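Local coordinates for KLLA0F20702p (Kluyveromyces lactis, PDB 5Y5A), which is a yeast Est1 protein, a telomerase component that probably brings the enzyme to chromosome ends by binding the telomere protein Cdc13, at residues D83-H88 against H131-S136; P92-F97 against K125-I130; K349-Y354 against F402-D407; K408-E413 against L423-I428. All coordinates share one frame; numbering follows the deposited sequence.

Contact 1: residues D83-H88 against H131-S136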
# COMPACT_ATOMS: atom_id res chain seq x y z
N ASP A 83 -21.70 -1.92 3.61
CA ASP A 83 -20.85 -2.53 4.64
C ASP A 83 -21.66 -3.54 5.47
O ASP A 83 -21.18 -4.63 5.76
CB ASP A 83 -20.23 -1.46 5.55
CG ASP A 83 -19.05 -0.74 4.89
OD1 ASP A 83 -18.40 -1.32 4.00
OD2 ASP A 83 -18.77 0.41 5.28
N LEU A 84 -22.88 -3.17 5.83
CA LEU A 84 -23.76 -4.11 6.52
C LEU A 84 -24.14 -5.28 5.61
O LEU A 84 -24.46 -6.38 6.09
CB LEU A 84 -25.03 -3.40 7.00
CG LEU A 84 -24.87 -2.43 8.17
CD1 LEU A 84 -26.20 -1.75 8.46
CD2 LEU A 84 -24.36 -3.15 9.40
N THR A 85 -24.10 -5.05 4.30
CA THR A 85 -24.41 -6.08 3.33
C THR A 85 -23.31 -7.13 3.29
O THR A 85 -23.58 -8.34 3.32
CB THR A 85 -24.61 -5.49 1.93
OG1 THR A 85 -25.77 -4.63 1.94
CG2 THR A 85 -24.81 -6.60 0.92
N TRP A 86 -22.07 -6.66 3.22
CA TRP A 86 -20.93 -7.56 3.24
C TRP A 86 -20.89 -8.35 4.54
O TRP A 86 -20.83 -9.58 4.52
CB TRP A 86 -19.63 -6.78 3.08
CG TRP A 86 -18.44 -7.66 3.23
CD1 TRP A 86 -17.56 -7.69 4.27
CD2 TRP A 86 -18.01 -8.67 2.30
NE1 TRP A 86 -16.60 -8.65 4.05
CE2 TRP A 86 -16.85 -9.26 2.85
CE3 TRP A 86 -18.48 -9.12 1.07
CZ2 TRP A 86 -16.17 -10.29 2.20
CZ3 TRP A 86 -17.80 -10.14 0.43
CH2 TRP A 86 -16.66 -10.71 1.00
N LYS A 87 -20.95 -7.64 5.65
CA LYS A 87 -20.80 -8.22 6.98
C LYS A 87 -21.88 -9.24 7.34
O LYS A 87 -21.57 -10.30 7.88
CB LYS A 87 -20.79 -7.12 8.04
CG LYS A 87 -20.52 -7.60 9.45
CD LYS A 87 -20.57 -6.44 10.42
CE LYS A 87 -20.39 -6.90 11.85
NZ LYS A 87 -20.52 -5.76 12.81
N HIS A 88 -23.13 -8.92 7.04
CA HIS A 88 -24.25 -9.71 7.53
C HIS A 88 -24.85 -10.66 6.49
O HIS A 88 -25.52 -11.63 6.85
CB HIS A 88 -25.34 -8.78 8.06
CG HIS A 88 -24.90 -7.97 9.24
ND1 HIS A 88 -24.77 -8.51 10.51
CD2 HIS A 88 -24.57 -6.67 9.35
CE1 HIS A 88 -24.37 -7.57 11.34
NE2 HIS A 88 -24.25 -6.44 10.67
N HIS A 131 -22.46 -10.60 -7.08
CA HIS A 131 -21.72 -9.69 -7.93
C HIS A 131 -22.63 -8.60 -8.48
O HIS A 131 -22.21 -7.45 -8.61
CB HIS A 131 -21.06 -10.45 -9.08
CG HIS A 131 -20.20 -9.58 -9.95
ND1 HIS A 131 -20.66 -9.01 -11.11
CD2 HIS A 131 -18.92 -9.17 -9.81
CE1 HIS A 131 -19.69 -8.30 -11.66
NE2 HIS A 131 -18.63 -8.38 -10.89
N LYS A 132 -23.86 -8.97 -8.80
CA LYS A 132 -24.81 -8.02 -9.38
C LYS A 132 -25.22 -6.95 -8.39
O LYS A 132 -25.39 -5.80 -8.78
CB LYS A 132 -26.05 -8.75 -9.90
CG LYS A 132 -25.91 -9.23 -11.33
CD LYS A 132 -27.17 -9.94 -11.82
CE LYS A 132 -26.96 -10.52 -13.21
NZ LYS A 132 -28.14 -11.28 -13.70
N LEU A 133 -25.38 -7.31 -7.12
CA LEU A 133 -25.77 -6.34 -6.10
C LEU A 133 -24.79 -5.16 -6.05
O LEU A 133 -25.20 -4.00 -5.91
CB LEU A 133 -25.85 -7.01 -4.74
CG LEU A 133 -26.33 -6.13 -3.59
CD1 LEU A 133 -27.79 -5.75 -3.76
CD2 LEU A 133 -26.14 -6.85 -2.28
N TYR A 134 -23.51 -5.45 -6.17
CA TYR A 134 -22.49 -4.41 -6.09
C TYR A 134 -22.30 -3.66 -7.40
O TYR A 134 -22.17 -2.43 -7.40
CB TYR A 134 -21.16 -5.01 -5.64
CG TYR A 134 -21.20 -5.52 -4.22
CD1 TYR A 134 -21.48 -4.66 -3.17
CD2 TYR A 134 -20.96 -6.85 -3.94
CE1 TYR A 134 -21.53 -5.12 -1.87
CE2 TYR A 134 -21.00 -7.32 -2.64
CZ TYR A 134 -21.29 -6.45 -1.61
OH TYR A 134 -21.33 -6.92 -0.32
N TYR A 135 -22.28 -4.39 -8.50
CA TYR A 135 -22.10 -3.77 -9.81
C TYR A 135 -23.33 -2.98 -10.25
O TYR A 135 -23.21 -2.01 -11.00
CB TYR A 135 -21.74 -4.83 -10.86
CG TYR A 135 -21.31 -4.25 -12.19
CD1 TYR A 135 -20.09 -3.60 -12.32
CD2 TYR A 135 -22.13 -4.36 -13.31
CE1 TYR A 135 -19.70 -3.06 -13.53
CE2 TYR A 135 -21.73 -3.82 -14.52
CZ TYR A 135 -20.52 -3.18 -14.62
OH TYR A 135 -20.12 -2.64 -15.83
N SER A 136 -24.52 -3.39 -9.80
CA SER A 136 -25.75 -2.63 -10.06
C SER A 136 -25.62 -1.24 -9.47
O SER A 136 -25.99 -0.24 -10.09
CB SER A 136 -26.99 -3.30 -9.45
OG SER A 136 -27.26 -4.55 -10.05
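T85 and L133 point at each other from two antiparallel helices and meet methyl to methyl, tip to tip. T85 CG2 lies 3.5 Å from L133 CD2, tighter than carbon pairs usually pack, although the helix axes are still 12.1 Å apart. The threonine can offer a methyl here because its OG1 sits beside the backbone N and bonds back to I81 O of its own helix. This leaves CG2 to make the apolar contact.

Y134 spans the gap beside this pair. Its ring comes from the opposite direction to T85 and carries OH to 3.7 Å from T85 CG2. Against W86 the tyrosine crosses at about a right angle, and its oxygen lies at the edge of the indole, near the ring plane, 3.8 Å from W86 CB. A tyrosine suits this place, being long and having a polar tip, hydrogen-bonded to H90 ND1 of helix 78-105.

The antiparallel pair of helices 78-105 and 113-144 belongs to the Est1 family region, of the TPR clan. Helices 7-21 and 33-53 cover one flank, F12 and I45 touching T85 and M46 touching L133; on another, helix 179-206 stacks Y194 on W86 and sets I195 against Y134.

Contact 2: residues P92-F97 against K125-I130; sequences PIFKYF and KIFPQI
F94 reaches across to F127 and I130, and the close packing of this contact gathers round its ring. F94 CZ lies 3.8 Å from F127 CE1, and the second phenylalanine approaches the edge of the F94 ring, the two side chains crossing at about a right angle. I130 comes from the opposite direction and brings its CD1 to 3.8 Å from the same F94 CZ. With CG turned beside the backbone N (chi1 -83°), the F94 ring extends into the gap of 12.3 Å between the axes, which a long aromatic side chain can span. Cut back to an alanine here, the residue would probably leave a gap facing F127 and I130 and take from Y201 of helix 179-206 the ring it stacks on.

One turn on, packing is slacker: F97 CZ meets I126 CD1 at 4.1 Å, and L119 and L123 lie on F97 as well. K95, Y96 and P128 belong to the solvent side, where charged, hydroxyl-bearing and helix-kinking residues are tolerated.

Two successive helices running antiparallel at 150°, held by aromatic and branched aliphatic side chains, form the alpha-hairpin typical of TPR-like helical domains, the clan to which this Est1 family belongs.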
# COMPACT_ATOMS: atom_id res chain seq x y z
N PRO A 92 -20.92 -13.93 5.64
CA PRO A 92 -21.26 -15.22 6.28
C PRO A 92 -21.49 -16.34 5.27
O PRO A 92 -21.20 -17.50 5.58
CB PRO A 92 -22.54 -14.90 7.04
CG PRO A 92 -23.10 -13.69 6.40
CD PRO A 92 -21.90 -12.89 6.00
N ILE A 93 -21.99 -16.01 4.08
CA ILE A 93 -22.12 -17.00 3.02
C ILE A 93 -20.74 -17.48 2.56
O ILE A 93 -20.48 -18.68 2.52
CB ILE A 93 -22.88 -16.44 1.81
CG1 ILE A 93 -24.32 -16.10 2.19
CG2 ILE A 93 -22.87 -17.44 0.67
CD1 ILE A 93 -25.10 -15.42 1.07
N PHE A 94 -19.87 -16.54 2.23
CA PHE A 94 -18.54 -16.86 1.73
C PHE A 94 -17.72 -17.65 2.74
O PHE A 94 -16.94 -18.53 2.38
CB PHE A 94 -17.80 -15.59 1.33
CG PHE A 94 -18.15 -15.10 -0.04
CD1 PHE A 94 -18.11 -15.96 -1.13
CD2 PHE A 94 -18.52 -13.78 -0.25
CE1 PHE A 94 -18.42 -15.52 -2.40
CE2 PHE A 94 -18.85 -13.33 -1.53
CZ PHE A 94 -18.80 -14.20 -2.60
N LYS A 95 -17.89 -17.32 4.02
CA LYS A 95 -17.22 -18.03 5.09
C LYS A 95 -17.62 -19.50 5.12
O LYS A 95 -16.78 -20.38 5.30
CB LYS A 95 -17.52 -17.37 6.44
CG LYS A 95 -16.79 -17.98 7.62
CD LYS A 95 -16.95 -17.13 8.87
CE LYS A 95 -16.40 -17.84 10.10
NZ LYS A 95 -16.70 -17.09 11.35
N TYR A 96 -18.91 -19.77 4.91
CA TYR A 96 -19.43 -21.13 4.95
C TYR A 96 -18.84 -21.98 3.83
O TYR A 96 -18.55 -23.16 4.02
CB TYR A 96 -20.96 -21.14 4.86
CG TYR A 96 -21.57 -22.52 4.82
CD1 TYR A 96 -21.77 -23.25 5.98
CD2 TYR A 96 -21.95 -23.10 3.61
CE1 TYR A 96 -22.32 -24.52 5.95
CE2 TYR A 96 -22.51 -24.37 3.56
CZ TYR A 96 -22.70 -25.08 4.74
OH TYR A 96 -23.25 -26.34 4.70
N PHE A 97 -18.67 -21.37 2.66
CA PHE A 97 -18.04 -22.05 1.53
C PHE A 97 -16.56 -22.32 1.79
O PHE A 97 -16.01 -23.30 1.31
CB PHE A 97 -18.22 -21.22 0.26
CG PHE A 97 -19.57 -21.35 -0.36
CD1 PHE A 97 -20.66 -20.71 0.20
CD2 PHE A 97 -19.76 -22.12 -1.49
CE1 PHE A 97 -21.92 -20.83 -0.36
CE2 PHE A 97 -21.01 -22.25 -2.06
CZ PHE A 97 -22.09 -21.60 -1.50
N LYS A 125 -24.49 -20.84 -8.57
CA LYS A 125 -25.89 -20.45 -8.55
C LYS A 125 -26.07 -19.11 -7.85
O LYS A 125 -26.98 -18.34 -8.16
CB LYS A 125 -26.75 -21.51 -7.86
CG LYS A 125 -26.75 -22.88 -8.51
CD LYS A 125 -27.72 -23.82 -7.80
CE LYS A 125 -27.69 -25.22 -8.38
NZ LYS A 125 -28.66 -26.11 -7.68
N ILE A 126 -25.18 -18.83 -6.90
CA ILE A 126 -25.32 -17.69 -6.00
C ILE A 126 -24.45 -16.50 -6.40
O ILE A 126 -24.89 -15.35 -6.33
CB ILE A 126 -24.97 -18.09 -4.55
CG1 ILE A 126 -25.99 -19.09 -4.01
CG2 ILE A 126 -24.91 -16.87 -3.66
CD1 ILE A 126 -25.59 -19.74 -2.70
N PHE A 127 -23.23 -16.79 -6.82
CA PHE A 127 -22.23 -15.75 -7.05
C PHE A 127 -22.65 -14.65 -8.04
O PHE A 127 -22.33 -13.48 -7.81
CB PHE A 127 -20.91 -16.36 -7.52
CG PHE A 127 -19.76 -15.39 -7.50
CD1 PHE A 127 -19.05 -15.17 -6.34
CD2 PHE A 127 -19.42 -14.68 -8.64
CE1 PHE A 127 -18.00 -14.26 -6.31
CE2 PHE A 127 -18.38 -13.77 -8.62
CZ PHE A 127 -17.67 -13.56 -7.46
N PRO A 128 -23.34 -15.00 -9.14
CA PRO A 128 -23.73 -13.90 -10.03
C PRO A 128 -24.67 -12.88 -9.39
O PRO A 128 -24.67 -11.72 -9.80
CB PRO A 128 -24.42 -14.62 -11.18
CG PRO A 128 -23.77 -15.96 -11.22
CD PRO A 128 -23.54 -16.31 -9.78
N GLN A 129 -25.45 -13.29 -8.40
CA GLN A 129 -26.36 -12.37 -7.72
C GLN A 129 -25.58 -11.42 -6.82
O GLN A 129 -25.82 -10.21 -6.83
CB GLN A 129 -27.40 -13.14 -6.90
CG GLN A 129 -28.46 -13.80 -7.75
CD GLN A 129 -29.09 -12.82 -8.73
OE1 GLN A 129 -29.66 -11.80 -8.32
NE2 GLN A 129 -28.98 -13.12 -10.02
N ILE A 130 -24.66 -11.99 -6.05
CA ILE A 130 -23.79 -11.22 -5.17
C ILE A 130 -23.04 -10.17 -5.96
O ILE A 130 -22.99 -9.00 -5.58
CB ILE A 130 -22.78 -12.13 -4.45
CG1 ILE A 130 -23.52 -13.14 -3.56
CG2 ILE A 130 -21.80 -11.29 -3.62
CD1 ILE A 130 -22.61 -14.12 -2.88

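Contact 3: residues K349-Y354 against F402-D407; sequences KIEIRY and FTHLID
I350 meets both L405 and H404 with one branch, CG2, which makes up the apolar part of the contact. I350 CG2 lies 4.0 Å from L405 CD2, a plain methyl-to-methyl contact, and 3.9 Å from H404 CD2, a carbon of the imidazole, which the methyl approaches obliquely. A beta-branched residue suits the place: CG2, anti to the backbone N, faces the second helix, while CG1 stays beside the backbone N.

The polar part centres on H404. Its CG is anti to the backbone N (chi1 -172°), which carries the ring across to the neighbouring helix, where NE2 hydrogen-bonds F347 O, one turn before I350. NE2 must therefore bear a hydrogen. A leucine in its place would probably leave F347 O without this side-chain partner.

The electrostatic part is weaker. E351 crosses H404 at about a right angle, its carboxylate plane turned 74° from the ring, and E351 OE1 approaches the ring edge 3.9 Å from H404 CE1. That oxygen is 4.5 Å from H404 NE2, too far for a salt bridge, yet its charge would probably favour a protonated imidazole.

The segments run nearly parallel, 27° apart with axes 10.2 Å from each other, as helix 339-379 lies beside helix 385-410, both in the all-helical region assigned to the Est1 DNA/RNA binding domain of the TPR clan. Helix 306-315 packs on the far side against K349 and R353, whereas helix 421-433 sets M425 and M429 on L405.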
# COMPACT_ATOMS: atom_id res chain seq x y z
N LYS A 349 22.54 -8.67 -3.18
CA LYS A 349 21.63 -8.71 -4.33
C LYS A 349 21.28 -7.28 -4.76
O LYS A 349 21.24 -6.98 -5.95
CB LYS A 349 20.36 -9.50 -4.00
CG LYS A 349 20.57 -11.01 -3.82
CD LYS A 349 21.22 -11.62 -5.05
CE LYS A 349 21.35 -13.12 -4.92
NZ LYS A 349 22.07 -13.71 -6.09
N ILE A 350 21.04 -6.41 -3.80
CA ILE A 350 20.71 -5.02 -4.10
C ILE A 350 21.87 -4.34 -4.86
O ILE A 350 21.65 -3.64 -5.84
CB ILE A 350 20.36 -4.24 -2.82
CG1 ILE A 350 19.02 -4.74 -2.25
CG2 ILE A 350 20.28 -2.72 -3.08
CD1 ILE A 350 18.62 -4.07 -0.94
N GLU A 351 23.10 -4.59 -4.43
CA GLU A 351 24.27 -3.98 -5.06
C GLU A 351 24.54 -4.54 -6.45
O GLU A 351 24.85 -3.81 -7.38
CB GLU A 351 25.50 -4.18 -4.16
CG GLU A 351 26.81 -3.68 -4.71
CD GLU A 351 27.89 -3.65 -3.66
OE1 GLU A 351 27.64 -4.12 -2.52
OE2 GLU A 351 28.99 -3.14 -3.94
N ILE A 352 24.38 -5.86 -6.59
CA ILE A 352 24.77 -6.54 -7.82
C ILE A 352 23.61 -6.65 -8.83
O ILE A 352 23.84 -6.69 -10.04
CB ILE A 352 25.32 -7.96 -7.49
CG1 ILE A 352 26.53 -7.84 -6.56
CG2 ILE A 352 25.68 -8.73 -8.75
CD1 ILE A 352 27.18 -9.17 -6.22
N ARG A 353 22.38 -6.70 -8.33
CA ARG A 353 21.25 -7.07 -9.18
C ARG A 353 20.12 -6.04 -9.18
O ARG A 353 18.96 -6.39 -9.40
CB ARG A 353 20.67 -8.42 -8.74
CG ARG A 353 21.69 -9.56 -8.61
CD ARG A 353 22.20 -10.04 -9.95
NE ARG A 353 23.21 -11.09 -9.79
CZ ARG A 353 23.74 -11.78 -10.79
NH1 ARG A 353 23.36 -11.56 -12.04
NH2 ARG A 353 24.66 -12.70 -10.54
N TYR A 354 20.44 -4.77 -8.94
CA TYR A 354 19.38 -3.77 -8.81
C TYR A 354 18.69 -3.44 -10.13
O TYR A 354 17.51 -3.08 -10.14
CB TYR A 354 19.93 -2.48 -8.17
CG TYR A 354 20.91 -1.71 -9.02
CD1 TYR A 354 20.47 -0.85 -10.02
CD2 TYR A 354 22.28 -1.81 -8.80
CE1 TYR A 354 21.37 -0.13 -10.80
CE2 TYR A 354 23.19 -1.09 -9.57
CZ TYR A 354 22.72 -0.26 -10.57
OH TYR A 354 23.61 0.46 -11.33
N PHE A 402 19.27 2.81 3.81
CA PHE A 402 19.30 4.07 3.05
C PHE A 402 20.67 4.32 2.42
O PHE A 402 20.77 4.51 1.21
CB PHE A 402 18.97 5.27 3.96
CG PHE A 402 17.52 5.39 4.33
CD1 PHE A 402 16.61 4.40 4.02
CD2 PHE A 402 17.07 6.52 5.01
CE1 PHE A 402 15.28 4.53 4.37
CE2 PHE A 402 15.75 6.65 5.37
CZ PHE A 402 14.85 5.65 5.04
N THR A 403 21.71 4.33 3.24
CA THR A 403 23.04 4.65 2.73
C THR A 403 23.52 3.59 1.75
O THR A 403 24.25 3.90 0.80
CB THR A 403 24.07 4.80 3.87
OG1 THR A 403 24.16 3.58 4.60
CG2 THR A 403 23.63 5.89 4.81
N HIS A 404 23.12 2.35 1.96
CA HIS A 404 23.43 1.30 0.99
C HIS A 404 22.74 1.59 -0.34
O HIS A 404 23.37 1.54 -1.40
CB HIS A 404 23.01 -0.07 1.53
CG HIS A 404 23.47 -1.21 0.68
ND1 HIS A 404 24.80 -1.56 0.56
CD2 HIS A 404 22.78 -2.09 -0.09
CE1 HIS A 404 24.91 -2.60 -0.25
NE2 HIS A 404 23.70 -2.94 -0.65
N LEU A 405 21.45 1.91 -0.29
CA LEU A 405 20.70 2.33 -1.47
C LEU A 405 21.35 3.51 -2.18
O LEU A 405 21.49 3.51 -3.39
CB LEU A 405 19.27 2.73 -1.11
CG LEU A 405 18.23 1.62 -1.01
CD1 LEU A 405 16.84 2.23 -0.95
CD2 LEU A 405 18.38 0.69 -2.20
N ILE A 406 21.70 4.53 -1.41
CA ILE A 406 22.31 5.72 -1.98
C ILE A 406 23.69 5.41 -2.57
O ILE A 406 23.95 5.69 -3.74
CB ILE A 406 22.44 6.84 -0.93
CG1 ILE A 406 21.04 7.27 -0.47
CG2 ILE A 406 23.24 8.01 -1.50
CD1 ILE A 406 21.02 7.99 0.85
N ASP A 407 24.56 4.82 -1.76
CA ASP A 407 25.93 4.58 -2.19
C ASP A 407 26.03 3.61 -3.36
O ASP A 407 26.77 3.85 -4.29
CB ASP A 407 26.79 4.06 -1.02
CG ASP A 407 26.92 5.08 0.11
OD1 ASP A 407 26.47 6.23 -0.05
OD2 ASP A 407 27.48 4.72 1.17

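Contact 4: residues K408-E413 against L423-I428; sequences KVIMKE and LAMARI
I410 points at the helix of L423, M425 and A426, and its side chain carries the whole contact. CB is only the branch point, set back from the other segment. From it CG2, anti to the backbone N, turns to one side and meets a leucine methyl, I410 CG2 lying 4.3 Å from L423 CD2. The other branch begins with CG1, which passes the bent end of M425: I410 CG1 is 4.2 Å from M425 CE. The flexible thioether suits this place, since its bend (chi3 -60°) curls the methyl back beside the isoleucine.

Here two successive helices, 385-410 and 421-433, pack across a short connection in the all-helical domain assigned to Est1 DNA/RNA binding, also of the TPR clan.

The outer methyl goes deepest. I410 CD1 lies 4.2 Å from M425 CB and 4.1 Å from A426 N, close to the backbone. It can come so near because the side chain of A426 is a single methyl, and A426 CB is 4.3 Å from I410 CD1. Around this group, L456 of helix 447-462 touches I410, F362 and L365 of helix 339-379 lie on M425, and helix 526-546 covers L423 and A426 with L537.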
# COMPACT_ATOMS: atom_id res chain seq x y z
N LYS A 408 25.29 2.50 -3.33
CA LYS A 408 25.52 1.47 -4.34
C LYS A 408 24.53 1.50 -5.49
O LYS A 408 24.75 0.85 -6.51
CB LYS A 408 25.51 0.07 -3.70
CG LYS A 408 26.38 -0.09 -2.45
CD LYS A 408 27.84 0.14 -2.74
CE LYS A 408 28.66 -0.00 -1.47
NZ LYS A 408 30.06 0.43 -1.67
N VAL A 409 23.44 2.26 -5.35
CA VAL A 409 22.43 2.22 -6.41
C VAL A 409 22.15 3.60 -7.01
O VAL A 409 22.45 3.83 -8.18
CB VAL A 409 21.09 1.61 -5.91
CG1 VAL A 409 20.12 1.48 -7.06
CG2 VAL A 409 21.33 0.24 -5.28
N ILE A 410 21.59 4.51 -6.22
CA ILE A 410 21.20 5.82 -6.73
C ILE A 410 22.41 6.59 -7.27
O ILE A 410 22.32 7.24 -8.30
CB ILE A 410 20.47 6.66 -5.66
CG1 ILE A 410 19.28 5.88 -5.08
CG2 ILE A 410 19.99 7.97 -6.24
CD1 ILE A 410 18.55 6.59 -3.93
N MET A 411 23.55 6.48 -6.58
CA MET A 411 24.77 7.15 -7.04
C MET A 411 25.22 6.63 -8.41
O MET A 411 25.87 7.36 -9.17
CB MET A 411 25.91 6.97 -6.03
CG MET A 411 25.84 7.91 -4.83
SD MET A 411 26.10 9.63 -5.26
CE MET A 411 27.88 9.66 -5.48
N LYS A 412 24.88 5.39 -8.72
CA LYS A 412 25.25 4.82 -10.02
C LYS A 412 24.17 5.06 -11.07
O LYS A 412 24.35 4.71 -12.23
CB LYS A 412 25.51 3.31 -9.91
CG LYS A 412 26.54 2.91 -8.85
CD LYS A 412 27.06 1.48 -9.08
CE LYS A 412 27.86 0.98 -7.88
NZ LYS A 412 28.44 -0.38 -8.11
N GLU A 413 23.06 5.68 -10.68
CA GLU A 413 21.93 5.83 -11.60
C GLU A 413 21.24 7.19 -11.58
O GLU A 413 20.12 7.32 -12.09
CB GLU A 413 20.88 4.75 -11.30
CG GLU A 413 21.38 3.32 -11.43
CD GLU A 413 21.74 2.95 -12.85
OE1 GLU A 413 22.50 1.97 -13.04
OE2 GLU A 413 21.25 3.62 -13.79
N LEU A 423 15.53 8.29 -8.45
CA LEU A 423 15.40 9.57 -7.76
C LEU A 423 14.13 9.62 -6.90
O LEU A 423 14.06 10.38 -5.93
CB LEU A 423 15.42 10.72 -8.76
CG LEU A 423 16.77 10.96 -9.47
CD1 LEU A 423 16.76 12.27 -10.23
CD2 LEU A 423 17.93 10.95 -8.48
N ALA A 424 13.13 8.81 -7.24
CA ALA A 424 11.91 8.72 -6.42
C ALA A 424 12.21 8.20 -5.03
O ALA A 424 11.63 8.65 -4.05
CB ALA A 424 10.87 7.83 -7.09
N MET A 425 13.14 7.25 -4.93
CA MET A 425 13.55 6.71 -3.64
C MET A 425 14.20 7.79 -2.78
O MET A 425 13.96 7.87 -1.58
CB MET A 425 14.50 5.52 -3.82
CG MET A 425 13.78 4.22 -4.22
SD MET A 425 14.82 2.74 -4.24
CE MET A 425 16.06 3.20 -5.45
N ALA A 426 15.03 8.63 -3.40
CA ALA A 426 15.62 9.75 -2.66
C ALA A 426 14.55 10.73 -2.17
O ALA A 426 14.65 11.24 -1.05
CB ALA A 426 16.66 10.47 -3.53
N ARG A 427 13.53 10.99 -2.99
CA ARG A 427 12.45 11.91 -2.59
C ARG A 427 11.72 11.38 -1.36
O ARG A 427 11.40 12.12 -0.44
CB ARG A 427 11.42 12.10 -3.71
CG ARG A 427 11.84 13.00 -4.85
CD ARG A 427 10.67 13.23 -5.78
NE ARG A 427 9.57 13.92 -5.11
CZ ARG A 427 8.29 13.76 -5.44
NH1 ARG A 427 7.34 14.43 -4.79
NH2 ARG A 427 7.95 12.93 -6.41
N ILE A 428 11.48 10.08 -1.38
CA ILE A 428 10.71 9.42 -0.35
C ILE A 428 11.45 9.43 1.00
O ILE A 428 10.84 9.70 2.05
CB ILE A 428 10.38 8.00 -0.81
CG1 ILE A 428 9.29 8.09 -1.88
CG2 ILE A 428 9.96 7.11 0.34
CD1 ILE A 428 9.11 6.82 -2.62

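Overall arrangement
The four contacts fall into two pairs on opposite sides of the chain's centre. Contacts 1 and 2 both join helix 78-105 to helix 113-144, their centres about 11 Å apart; contact 2 lies nearer the connection between these helices, and W86 touches F94 where the two meet. Contacts 3 and 4 follow later in the chain, their centres about 9 Å apart, sharing helix 385-410. A probable hydrogen bond between Y354 OH and E413 OE1, 2.5 Å long, ties them together. Roughly 44 to 47 Å separates the centres of the pairs, which lie in different Est1 family regions, consistent with a helical scaffold whose two parts pack separately.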